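Local coordinates for protein phytochromobilin synthase (Solanum lycopersicum, PDB 6KME) that probably catalyses the ferredoxin-dependent reduction of biliverdin IX alpha to phytochromobilin, the chromophore of plant phytochromes, at residues Leu83-Cys88 with Asp99-Pro104. The protein carries 1 engineered substitution. Residues are numbered along the deposited sequence; the frame is centred on the assembly and turned at random.
Sequences LLRSLC and DFAAFP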
# COMPACT_ATOMS: atom_id res chain seq x y z
N LEU A 83 -3.20 -11.23 -5.51
CA LEU A 83 -4.36 -10.34 -5.49
C LEU A 83 -3.95 -8.96 -5.99
O LEU A 83 -3.04 -8.35 -5.43
CB LEU A 83 -4.96 -10.23 -4.08
CG LEU A 83 -6.13 -9.24 -4.00
CD1 LEU A 83 -7.26 -9.61 -5.00
CD2 LEU A 83 -6.67 -9.15 -2.57
N LEU A 84 -4.61 -8.49 -7.03
CA LEU A 84 -4.53 -7.11 -7.47
C LEU A 84 -5.90 -6.51 -7.24
O LEU A 84 -6.89 -6.99 -7.80
CB LEU A 84 -4.14 -7.01 -8.94
CG LEU A 84 -3.97 -5.63 -9.57
CD1 LEU A 84 -2.78 -4.95 -8.97
CD2 LEU A 84 -3.79 -5.76 -11.10
N ARG A 85 -5.99 -5.47 -6.40
CA ARG A 85 -7.30 -4.97 -6.02
C ARG A 85 -7.28 -3.45 -5.88
O ARG A 85 -6.26 -2.85 -5.51
CB ARG A 85 -7.82 -5.66 -4.73
CG ARG A 85 -7.55 -4.92 -3.41
CD ARG A 85 -6.08 -4.94 -3.03
NE ARG A 85 -5.82 -4.34 -1.70
CZ ARG A 85 -5.69 -3.04 -1.46
NH1 ARG A 85 -5.84 -2.17 -2.45
NH2 ARG A 85 -5.42 -2.60 -0.23
N SER A 86 -8.41 -2.84 -6.23
CA SER A 86 -8.56 -1.40 -6.13
C SER A 86 -9.87 -1.05 -5.43
O SER A 86 -10.89 -1.72 -5.61
CB SER A 86 -8.53 -0.73 -7.51
OG SER A 86 -9.64 -1.12 -8.28
N LEU A 87 -9.80 0.00 -4.63
CA LEU A 87 -10.98 0.67 -4.08
C LEU A 87 -10.90 2.11 -4.55
O LEU A 87 -9.86 2.75 -4.40
CB LEU A 87 -11.02 0.59 -2.55
CG LEU A 87 -12.02 1.52 -1.84
CD1 LEU A 87 -13.47 1.14 -2.16
CD2 LEU A 87 -11.79 1.53 -0.34
N CYS A 88 -11.97 2.58 -5.18
CA CYS A 88 -12.02 3.94 -5.69
C CYS A 88 -13.28 4.61 -5.15
O CYS A 88 -14.38 4.07 -5.25
CB CYS A 88 -12.00 3.97 -7.22
SG CYS A 88 -11.83 5.64 -7.87
N ASP A 99 -7.19 3.39 -3.31
CA ASP A 99 -6.34 2.38 -2.67
C ASP A 99 -6.16 1.27 -3.70
O ASP A 99 -7.10 0.51 -3.96
CB ASP A 99 -6.95 1.83 -1.38
CG ASP A 99 -6.01 0.84 -0.64
OD1 ASP A 99 -5.13 0.23 -1.29
OD2 ASP A 99 -6.14 0.69 0.60
N PHE A 100 -4.95 1.16 -4.23
CA PHE A 100 -4.58 0.22 -5.28
C PHE A 100 -3.35 -0.53 -4.80
O PHE A 100 -2.36 0.10 -4.41
CB PHE A 100 -4.31 0.98 -6.59
CG PHE A 100 -3.99 0.11 -7.75
CD1 PHE A 100 -2.69 -0.32 -7.98
CD2 PHE A 100 -4.99 -0.28 -8.63
CE1 PHE A 100 -2.39 -1.14 -9.07
CE2 PHE A 100 -4.70 -1.11 -9.71
CZ PHE A 100 -3.40 -1.53 -9.93
N ALA A 101 -3.42 -1.87 -4.78
CA ALA A 101 -2.30 -2.68 -4.30
C ALA A 101 -2.17 -3.96 -5.11
O ALA A 101 -3.16 -4.50 -5.62
CB ALA A 101 -2.45 -3.05 -2.81
N ALA A 102 -0.93 -4.43 -5.23
CA ALA A 102 -0.62 -5.72 -5.83
C ALA A 102 0.11 -6.56 -4.79
O ALA A 102 1.18 -6.18 -4.31
CB ALA A 102 0.23 -5.55 -7.09
N PHE A 103 -0.50 -7.69 -4.42
CA PHE A 103 0.06 -8.64 -3.47
C PHE A 103 0.59 -9.84 -4.22
O PHE A 103 -0.19 -10.51 -4.93
CB PHE A 103 -0.99 -9.08 -2.46
CG PHE A 103 -1.58 -7.96 -1.63
CD1 PHE A 103 -0.77 -6.97 -1.08
CD2 PHE A 103 -2.95 -7.91 -1.38
CE1 PHE A 103 -1.32 -5.95 -0.31
CE2 PHE A 103 -3.51 -6.89 -0.61
CZ PHE A 103 -2.70 -5.91 -0.08
N PRO A 104 1.87 -10.19 -4.09
CA PRO A 104 2.39 -11.37 -4.80
C PRO A 104 2.04 -12.68 -4.10
O PRO A 104 1.75 -12.72 -2.90
CB PRO A 104 3.91 -11.14 -4.80
CG PRO A 104 4.16 -10.30 -3.57
CD PRO A 104 2.92 -9.46 -3.35
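Leu83, Arg85 and Leu87 pair with Phe103, Ala101 and Asp99 through six backbone hydrogen bonds, joining the arms of an antiparallel beta hairpin whose short-segment axes run at 177° in the middle of the bilin reductase's seven-stranded sheet. On the face bearing Leu84, Ser86, Phe100 and Ala102, where the first three touch helix 34-47, Leu84 CD1 wedges between Phe100 CZ and Ala102 CB, 3.6 Å from each. The other face carries a buried ion pair beside the biliverdin pocket, which Asp99 lines. Bent at chi2 (-71°), the Arg85 chain swings across its neighbour strand and lays one guanidinium face over Ala101 CB, 3.5 Å from CZ. Phe103 stands perpendicular to that guanidinium plane, its CE2 3.6 Å from Arg85 NE, while NE itself donates to the carbonyl oxygen of Leu262 and Phe263 adds a cation-pi contact. Shortening Arg85 to an alanine is likely to leave the Asp99 carboxylate without its close charge partner and less fixed in its rotation, and to uncover Ala101 CB. Both terminal nitrogens converge on a single oxygen from the same side of the carboxylate plane: Asp99 OD1 lies 2.8 Å from Arg85 NH1 and 3.0 Å from Arg85 NH2.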